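Local coordinates for mitochondrial RNA-binding protein 2 (Trypanosoma brucei, PDB 2GIA), which probably binds guide RNA together with its partner MRP1 and helps match it to messenger RNA during mitochondrial RNA editing, at residues A40-N52 with R58-F70. Residues are numbered along the deposited sequence; the frame is centred on the assembly and turned at random.
Sequences AQLPPAFDVVHWN and RGHLLRVLHRDTF
H60 and V64 of strand 60-67, the residues most covered by residues 40-52, each meet a ring borne by their hydrogen-bonded antiparallel partner, H50 and F46. The H60 ring receives CB of H50 over one face, 3.8 Å from CB to the ring centroid, and turns its NE2 to the edge of the H50 ring, 3.1 Å from H50 CD2. Lying between its own backbone N and carbonyl carbon (chi1 55°), CG of H60 tips the ring across to the neighbouring strand; the two imidazole planes stand 87° apart. Histidine suits position 50, where its CB and ring edge pack on H60 while NE2 bonds the E167 carbonyl; H60 also meets the ring of Y75. V64 lies alongside F46, its branched carbons spreading over CE2 and CZ: CB lies 3.5 Å from F46 CE2, and CG2 makes an off-centre CH-pi contact. This side of the hairpin is apolar around V48 and L62, which pack on V166 and F168, and F46 meets F179 of helix 170-187 edge-to-face.

The face bearing D47, R63 and L61 mixes charged and apolar side chains. L61 lays its CB alongside W51 CH2 and reaches D47 CB with CD1. Next to it R63 and D47 form a salt bridge, opposite charges side by side on a non-hydrogen-bonded pair, NE to OD1 2.9 Å, on the syn side but 27° out of the carboxylate plane. A bend at chi3 turns the guanidinium toward the neighbouring strand, where NH2 comes near A45 CB and donates to two waters, one bridging to D47 OD1 and the other to P43 O.

Paired backbone bonds at F46-V64, V48-L62 and H50-H60 fix the register, V64 N to F46 O being almost straight. Strand 60-67 also pairs with strand 70-78, and A45 bonds the backbone of the MRP1 chain: an antiparallel beta hairpin opening a four-stranded meander sheet.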
ATOM      1  N   ALA D  40      18.402  -9.574   3.468  1.00 44.28           N
ATOM      2  CA  ALA D  40      18.375  -9.073   2.106  1.00 43.75           C
ATOM      3  C   ALA D  40      18.546 -10.165   1.048  1.00 47.33           C
ATOM      4  O   ALA D  40      17.838 -10.179   0.041  1.00 46.94           O
ATOM      5  CB  ALA D  40      19.444  -8.014   1.940  1.00 49.56           C
ATOM      6  N   GLN D  41      19.471 -11.088   1.287  1.00 38.37           N
ATOM      7  CA  GLN D  41      19.741 -12.167   0.331  1.00 41.71           C
ATOM      8  C   GLN D  41      18.656 -13.254   0.279  1.00 35.30           C
ATOM      9  O   GLN D  41      18.297 -13.734  -0.800  1.00 37.10           O
ATOM     10  CB  GLN D  41      21.084 -12.851   0.674  1.00 47.04           C
ATOM     11  CG  GLN D  41      22.331 -11.969   0.560  1.00 58.99           C
ATOM     12  CD  GLN D  41      23.582 -12.605   1.195  1.00 65.18           C
ATOM     13  OE1 GLN D  41      23.901 -13.784   0.959  1.00 64.04           O
ATOM     14  NE2 GLN D  41      24.300 -11.818   2.000  1.00 68.11           N
ATOM     15  N   LEU D  42      18.139 -13.652   1.439  1.00 33.32           N
ATOM     16  CA  LEU D  42      17.146 -14.720   1.469  1.00 28.70           C
ATOM     17  C   LEU D  42      15.816 -14.262   0.873  1.00 30.07           C
ATOM     18  O   LEU D  42      15.556 -13.056   0.720  1.00 28.85           O
ATOM     19  CB  LEU D  42      16.938 -15.224   2.910  1.00 30.69           C
ATOM     20  CG  LEU D  42      17.976 -16.186   3.541  1.00 46.13           C
ATOM     21  CD1 LEU D  42      17.613 -17.638   3.262  1.00 48.22           C
ATOM     22  CD2 LEU D  42      19.378 -15.879   2.989  1.00 48.62           C
ATOM     23  N   PRO D  43      14.969 -15.225   0.504  1.00 29.19           N
ATOM     24  CA  PRO D  43      13.660 -14.929  -0.078  1.00 25.87           C
ATOM     25  C   PRO D  43      12.736 -14.152   0.871  1.00 22.83           C
ATOM     26  O   PRO D  43      12.735 -14.381   2.083  1.00 21.20           O
ATOM     27  CB  PRO D  43      13.082 -16.318  -0.333  1.00 30.88           C
ATOM     28  CG  PRO D  43      14.328 -17.167  -0.604  1.00 34.77           C
ATOM     29  CD  PRO D  43      15.263 -16.675   0.452  1.00 30.36           C
ATOM     30  N   PRO D  44      11.949 -13.215   0.323  1.00 24.72           N
ATOM     31  CA  PRO D  44      11.019 -12.476   1.192  1.00 21.75           C
ATOM     32  C   PRO D  44      10.113 -13.579   1.777  1.00 21.64           C
ATOM     33  O   PRO D  44       9.738 -14.516   1.061  1.00 23.37           O
ATOM     34  CB  PRO D  44      10.253 -11.600   0.206  1.00 23.56           C
ATOM     35  CG  PRO D  44      11.324 -11.244  -0.789  1.00 25.63           C
ATOM     36  CD  PRO D  44      12.071 -12.592  -1.007  1.00 23.45           C
ATOM     37  N   ALA D  45       9.714 -13.473   3.036  1.00 21.29           N
ATOM     38  CA  ALA D  45       8.919 -14.571   3.626  1.00 19.60           C
ATOM     39  C   ALA D  45       8.322 -14.204   4.973  1.00 19.37           C
ATOM     40  O   ALA D  45       8.653 -13.187   5.572  1.00 20.56           O
ATOM     41  CB  ALA D  45       9.874 -15.784   3.871  1.00 24.24           C
ATOM     42  N   PHE D  46       7.418 -15.035   5.445  1.00 18.26           N
ATOM     43  CA  PHE D  46       6.939 -14.889   6.828  1.00 17.30           C
ATOM     44  C   PHE D  46       6.704 -16.319   7.328  1.00 22.66           C
ATOM     45  O   PHE D  46       6.566 -17.232   6.527  1.00 24.92           O
ATOM     46  CB  PHE D  46       5.673 -14.040   6.996  1.00 15.01           C
ATOM     47  CG  PHE D  46       4.428 -14.625   6.396  1.00 19.78           C
ATOM     48  CD1 PHE D  46       3.492 -15.276   7.207  1.00 21.23           C
ATOM     49  CD2 PHE D  46       4.164 -14.488   5.018  1.00 20.86           C
ATOM     50  CE1 PHE D  46       2.303 -15.792   6.671  1.00 21.70           C
ATOM     51  CE2 PHE D  46       2.961 -15.004   4.472  1.00 18.79           C
ATOM     52  CZ  PHE D  46       2.039 -15.656   5.303  1.00 17.72           C
ATOM     53  N   ASP D  47       6.678 -16.518   8.642  1.00 21.56           N
ATOM     54  CA  ASP D  47       6.486 -17.869   9.184  1.00 25.14           C
ATOM     55  C   ASP D  47       5.146 -17.996   9.855  1.00 22.20           C
ATOM     56  O   ASP D  47       4.699 -17.028  10.512  1.00 24.97           O
ATOM     57  CB  ASP D  47       7.557 -18.153  10.235  1.00 22.64           C
ATOM     58  CG  ASP D  47       8.939 -17.906   9.734  1.00 29.83           C
ATOM     59  OD1 ASP D  47       9.237 -18.326   8.600  1.00 26.70           O
ATOM     60  OD2 ASP D  47       9.747 -17.295  10.476  1.00 32.64           O
ATOM     61  N   VAL D  48       4.501 -19.160   9.723  1.00 26.09           N
ATOM     62  CA  VAL D  48       3.228 -19.405  10.403  1.00 23.71           C
ATOM     63  C   VAL D  48       3.685 -20.497  11.387  1.00 33.99           C
ATOM     64  O   VAL D  48       3.937 -21.637  11.003  1.00 30.04           O
ATOM     65  CB  VAL D  48       2.128 -19.930   9.451  1.00 26.93           C
ATOM     66  CG1 VAL D  48       0.858 -20.365  10.279  1.00 25.67           C
ATOM     67  CG2 VAL D  48       1.700 -18.806   8.470  1.00 23.71           C
ATOM     68  N   VAL D  49       3.813 -20.115  12.657  1.00 35.50           N
ATOM     69  CA  VAL D  49       4.353 -20.996  13.679  1.00 41.60           C
ATOM     70  C   VAL D  49       3.293 -21.625  14.571  1.00 40.53           C
ATOM     71  O   VAL D  49       2.518 -20.926  15.220  1.00 46.11           O
ATOM     72  CB  VAL D  49       5.370 -20.212  14.533  1.00 42.74           C
ATOM     73  CG1 VAL D  49       6.187 -21.166  15.404  1.00 43.57           C
ATOM     74  CG2 VAL D  49       6.287 -19.378  13.629  1.00 38.56           C
ATOM     75  N   HIS D  50       3.266 -22.951  14.597  1.00 40.52           N
ATOM     76  CA  HIS D  50       2.292 -23.679  15.412  1.00 39.98           C
ATOM     77  C   HIS D  50       2.983 -24.782  16.241  1.00 42.87           C
ATOM     78  O   HIS D  50       2.699 -25.976  16.082  1.00 36.82           O
ATOM     79  CB  HIS D  50       1.206 -24.291  14.518  1.00 41.09           C
ATOM     80  CG  HIS D  50       0.406 -23.277  13.750  1.00 51.31           C
ATOM     81  ND1 HIS D  50       0.160 -22.000  14.224  1.00 54.95           N
ATOM     82  CD2 HIS D  50      -0.274 -23.379  12.583  1.00 45.30           C
ATOM     83  CE1 HIS D  50      -0.644 -21.368  13.386  1.00 48.99           C
ATOM     84  NE2 HIS D  50      -0.924 -22.183  12.381  1.00 42.29           N
ATOM     85  N   TRP D  51       3.918 -24.355  17.085  1.00 43.06           N
ATOM     86  CA  TRP D  51       4.683 -25.240  17.960  1.00 47.90           C
ATOM     87  C   TRP D  51       3.790 -25.877  19.016  1.00 49.74           C
ATOM     88  O   TRP D  51       2.774 -25.315  19.426  1.00 42.87           O
ATOM     89  CB  TRP D  51       5.754 -24.452  18.701  1.00 46.30           C
ATOM     90  CG  TRP D  51       6.834 -23.859  17.874  1.00 43.04           C
ATOM     91  CD1 TRP D  51       7.462 -22.674  18.101  1.00 38.12           C
ATOM     92  CD2 TRP D  51       7.499 -24.461  16.767  1.00 38.74           C
ATOM     93  NE1 TRP D  51       8.487 -22.500  17.208  1.00 48.11           N
ATOM     94  CE2 TRP D  51       8.533 -23.583  16.374  1.00 46.81           C
ATOM     95  CE3 TRP D  51       7.325 -25.658  16.066  1.00 45.60           C
ATOM     96  CZ2 TRP D  51       9.394 -23.860  15.307  1.00 46.27           C
ATOM     97  CZ3 TRP D  51       8.184 -25.938  15.005  1.00 49.88           C
ATOM     98  CH2 TRP D  51       9.206 -25.039  14.639  1.00 44.41           C
ATOM     99  N   ASN D  52       4.203 -27.047  19.479  1.00 55.77           N
ATOM    100  CA  ASN D  52       3.470 -27.750  20.511  1.00 55.19           C
ATOM    101  C   ASN D  52       4.419 -28.715  21.196  1.00 54.89           C
ATOM    102  O   ASN D  52       4.579 -29.840  20.740  1.00 48.52           O
ATOM    103  CB  ASN D  52       2.297 -28.521  19.912  1.00 55.90           C
ATOM    104  CG  ASN D  52       1.490 -29.252  20.973  1.00 64.08           C
ATOM    105  OD1 ASN D  52       1.029 -28.650  21.940  1.00 61.97           O
ATOM    106  ND2 ASN D  52       1.318 -30.555  20.797  1.00 63.18           N
ATOM    107  N   ARG D  58       2.284 -32.936  16.943  1.00 56.16           N
ATOM    108  CA  ARG D  58       1.236 -32.070  16.422  1.00 58.50           C
ATOM    109  C   ARG D  58       1.701 -30.626  16.146  1.00 56.17           C
ATOM    110  O   ARG D  58       0.923 -29.781  15.703  1.00 50.84           O
ATOM    111  CB  ARG D  58       0.045 -32.105  17.387  1.00 66.42           C
ATOM    112  CG  ARG D  58      -0.502 -33.534  17.574  1.00 72.89           C
ATOM    113  CD  ARG D  58      -1.850 -33.590  18.302  1.00 81.02           C
ATOM    114  NE  ARG D  58      -1.754 -33.198  19.708  1.00 87.25           N
ATOM    115  CZ  ARG D  58      -2.790 -33.121  20.543  1.00 89.40           C
ATOM    116  NH1 ARG D  58      -4.019 -33.412  20.118  1.00 85.86           N
ATOM    117  NH2 ARG D  58      -2.600 -32.748  21.807  1.00 88.31           N
ATOM    118  N   GLY D  59       2.979 -30.360  16.398  1.00 53.27           N
ATOM    119  CA  GLY D  59       3.530 -29.039  16.157  1.00 51.66           C
ATOM    120  C   GLY D  59       4.101 -28.941  14.749  1.00 50.18           C
ATOM    121  O   GLY D  59       4.731 -29.877  14.257  1.00 50.74           O
ATOM    122  N   HIS D  60       3.881 -27.811  14.085  1.00 40.43           N
ATOM    123  CA  HIS D  60       4.383 -27.636  12.730  1.00 41.05           C
ATOM    124  C   HIS D  60       4.709 -26.167  12.441  1.00 36.43           C
ATOM    125  O   HIS D  60       4.330 -25.261  13.196  1.00 33.39           O
ATOM    126  CB  HIS D  60       3.363 -28.151  11.683  1.00 37.10           C
ATOM    127  CG  HIS D  60       2.002 -27.538  11.812  1.00 43.89           C
ATOM    128  ND1 HIS D  60       1.010 -28.079  12.602  1.00 44.97           N
ATOM    129  CD2 HIS D  60       1.482 -26.405  11.281  1.00 40.48           C
ATOM    130  CE1 HIS D  60      -0.061 -27.304  12.556  1.00 44.48           C
ATOM    131  NE2 HIS D  60       0.200 -26.281  11.763  1.00 42.40           N
ATOM    132  N   LEU D  61       5.441 -25.972  11.355  1.00 34.91           N
ATOM    133  CA  LEU D  61       5.839 -24.652  10.899  1.00 35.08           C
ATOM    134  C   LEU D  61       5.618 -24.570   9.391  1.00 38.10           C
ATOM    135  O   LEU D  61       5.993 -25.495   8.637  1.00 33.98           O
ATOM    136  CB  LEU D  61       7.324 -24.404  11.197  1.00 29.33           C
ATOM    137  CG  LEU D  61       8.017 -23.244  10.463  1.00 39.38           C
ATOM    138  CD1 LEU D  61       7.520 -21.870  10.978  1.00 32.59           C
ATOM    139  CD2 LEU D  61       9.515 -23.369  10.680  1.00 34.78           C
ATOM    140  N   LEU D  62       4.983 -23.485   8.952  1.00 30.23           N
ATOM    141  CA  LEU D  62       4.812 -23.264   7.524  1.00 23.25           C
ATOM    142  C   LEU D  62       5.540 -21.967   7.251  1.00 29.36           C
ATOM    143  O   LEU D  62       5.265 -20.942   7.908  1.00 26.43           O
ATOM    144  CB  LEU D  62       3.339 -23.103   7.128  1.00 23.69           C
ATOM    145  CG  LEU D  62       3.121 -22.880   5.615  1.00 24.18           C
ATOM    146  CD1 LEU D  62       3.408 -24.168   4.836  1.00 23.17           C
ATOM    147  CD2 LEU D  62       1.692 -22.466   5.361  1.00 29.80           C
ATOM    148  N   ARG D  63       6.517 -22.013   6.343  1.00 26.98           N
ATOM    149  CA  ARG D  63       7.210 -20.800   5.983  1.00 23.07           C
ATOM    150  C   ARG D  63       6.643 -20.503   4.601  1.00 30.33           C
ATOM    151  O   ARG D  63       6.480 -21.423   3.767  1.00 27.70           O
ATOM    152  CB  ARG D  63       8.716 -21.012   5.938  1.00 29.09           C
ATOM    153  CG  ARG D  63       9.335 -21.367   7.322  1.00 28.43           C
ATOM    154  CD  ARG D  63      10.865 -21.212   7.301  1.00 34.53           C
ATOM    155  NE  ARG D  63      11.229 -19.799   7.184  1.00 27.25           N
ATOM    156  CZ  ARG D  63      11.913 -19.247   6.181  1.00 29.73           C
ATOM    157  NH1 ARG D  63      12.345 -19.976   5.157  1.00 29.23           N
ATOM    158  NH2 ARG D  63      12.175 -17.944   6.204  1.00 31.93           N
ATOM    159  N   VAL D  64       6.272 -19.243   4.383  1.00 25.49           N
ATOM    160  CA  VAL D  64       5.702 -18.812   3.099  1.00 23.18           C
ATOM    161  C   VAL D  64       6.719 -17.900   2.476  1.00 25.66           C
ATOM    162  O   VAL D  64       7.088 -16.885   3.062  1.00 22.00           O
ATOM    163  CB  VAL D  64       4.370 -18.023   3.266  1.00 26.41           C
ATOM    164  CG1 VAL D  64       3.847 -17.581   1.903  1.00 18.47           C
ATOM    165  CG2 VAL D  64       3.338 -18.887   3.981  1.00 27.08           C
ATOM    166  N   LEU D  65       7.196 -18.243   1.285  1.00 18.94           N
ATOM    167  CA  LEU D  65       8.209 -17.380   0.690  1.00 18.06           C
ATOM    168  C   LEU D  65       7.992 -17.057  -0.740  1.00 20.44           C
ATOM    169  O   LEU D  65       7.134 -17.640  -1.400  1.00 26.31           O
ATOM    170  CB  LEU D  65       9.600 -17.991   0.857  1.00 37.62           C
ATOM    171  CG  LEU D  65       9.821 -19.482   0.609  1.00 42.03           C
ATOM    172  CD1 LEU D  65      11.020 -19.676  -0.274  1.00 54.17           C
ATOM    173  CD2 LEU D  65      10.059 -20.186   1.914  1.00 50.60           C
ATOM    174  N   HIS D  66       8.771 -16.107  -1.227  1.00 24.24           N
ATOM    175  CA  HIS D  66       8.648 -15.706  -2.605  1.00 23.20           C
ATOM    176  C   HIS D  66       9.993 -15.903  -3.281  1.00 28.86           C
ATOM    177  O   HIS D  66      10.996 -15.304  -2.893  1.00 26.39           O
ATOM    178  CB  HIS D  66       8.196 -14.260  -2.703  1.00 28.31           C
ATOM    179  CG  HIS D  66       7.833 -13.860  -4.095  1.00 28.72           C
ATOM    180  ND1 HIS D  66       8.626 -13.035  -4.857  1.00 32.07           N
ATOM    181  CD2 HIS D  66       6.778 -14.204  -4.874  1.00 31.01           C
ATOM    182  CE1 HIS D  66       8.078 -12.887  -6.052  1.00 33.02           C
ATOM    183  NE2 HIS D  66       6.953 -13.585  -6.086  1.00 28.56           N
ATOM    184  N   ARG D  67      10.032 -16.743  -4.310  1.00 29.37           N
ATOM    185  CA  ARG D  67      11.322 -17.019  -4.949  1.00 29.75           C
ATOM    186  C   ARG D  67      11.149 -17.283  -6.426  1.00 30.64           C
ATOM    187  O   ARG D  67      10.311 -18.091  -6.810  1.00 30.73           O
ATOM    188  CB  ARG D  67      11.964 -18.237  -4.251  1.00 27.43           C
ATOM    189  CG  ARG D  67      13.398 -18.580  -4.749  1.00 45.03           C
ATOM    190  CD  ARG D  67      14.015 -19.700  -3.900  1.00 43.25           C
ATOM    191  NE  ARG D  67      13.152 -20.867  -3.955  1.00 44.36           N
ATOM    192  CZ  ARG D  67      12.913 -21.680  -2.935  1.00 43.21           C
ATOM    193  NH1 ARG D  67      13.477 -21.470  -1.753  1.00 46.56           N
ATOM    194  NH2 ARG D  67      12.084 -22.696  -3.102  1.00 43.27           N
ATOM    195  N   ASP D  68      11.885 -16.555  -7.259  1.00 36.11           N
ATOM    196  CA  ASP D  68      11.795 -16.756  -8.713  1.00 45.15           C
ATOM    197  C   ASP D  68      10.385 -16.736  -9.277  1.00 46.96           C
ATOM    198  O   ASP D  68      10.034 -17.639 -10.047  1.00 48.33           O
ATOM    199  CB  ASP D  68      12.414 -18.101  -9.108  1.00 48.41           C
ATOM    200  CG  ASP D  68      13.875 -18.192  -8.768  1.00 54.30           C
ATOM    201  OD1 ASP D  68      14.628 -17.259  -9.128  1.00 63.58           O
ATOM    202  OD2 ASP D  68      14.274 -19.203  -8.149  1.00 63.61           O
ATOM    203  N   THR D  69       9.591 -15.731  -8.906  1.00 41.57           N
ATOM    204  CA  THR D  69       8.197 -15.582  -9.358  1.00 39.86           C
ATOM    205  C   THR D  69       7.195 -16.601  -8.782  1.00 35.93           C
ATOM    206  O   THR D  69       5.995 -16.594  -9.131  1.00 37.82           O
ATOM    207  CB  THR D  69       8.056 -15.581 -10.922  1.00 40.25           C
ATOM    208  OG1 THR D  69       7.963 -16.926 -11.419  1.00 41.68           O
ATOM    209  CG2 THR D  69       9.251 -14.861 -11.573  1.00 47.92           C
ATOM    210  N   PHE D  70       7.664 -17.482  -7.911  1.00 28.41           N
ATOM    211  CA  PHE D  70       6.755 -18.443  -7.292  1.00 29.71           C
ATOM    212  C   PHE D  70       6.503 -18.098  -5.827  1.00 22.62           C
ATOM    213  O   PHE D  70       7.399 -17.599  -5.150  1.00 24.81           O
ATOM    214  CB  PHE D  70       7.377 -19.851  -7.246  1.00 30.06           C
ATOM    215  CG  PHE D  70       7.601 -20.474  -8.591  1.00 33.77           C
ATOM    216  CD1 PHE D  70       6.642 -21.312  -9.144  1.00 42.01           C
ATOM    217  CD2 PHE D  70       8.779 -20.232  -9.293  1.00 39.89           C
ATOM    218  CE1 PHE D  70       6.850 -21.918 -10.392  1.00 46.44           C
ATOM    219  CE2 PHE D  70       9.006 -20.827 -10.553  1.00 47.56           C
ATOM    220  CZ  PHE D  70       8.038 -21.669 -11.097  1.00 45.53           C
TER
HETATM  221  O   HOH W   1      13.489 -16.384   3.860  1.00 29.84           O
HETATM  222  O   HOH W   2      10.117 -15.884   7.555  1.00 31.14           O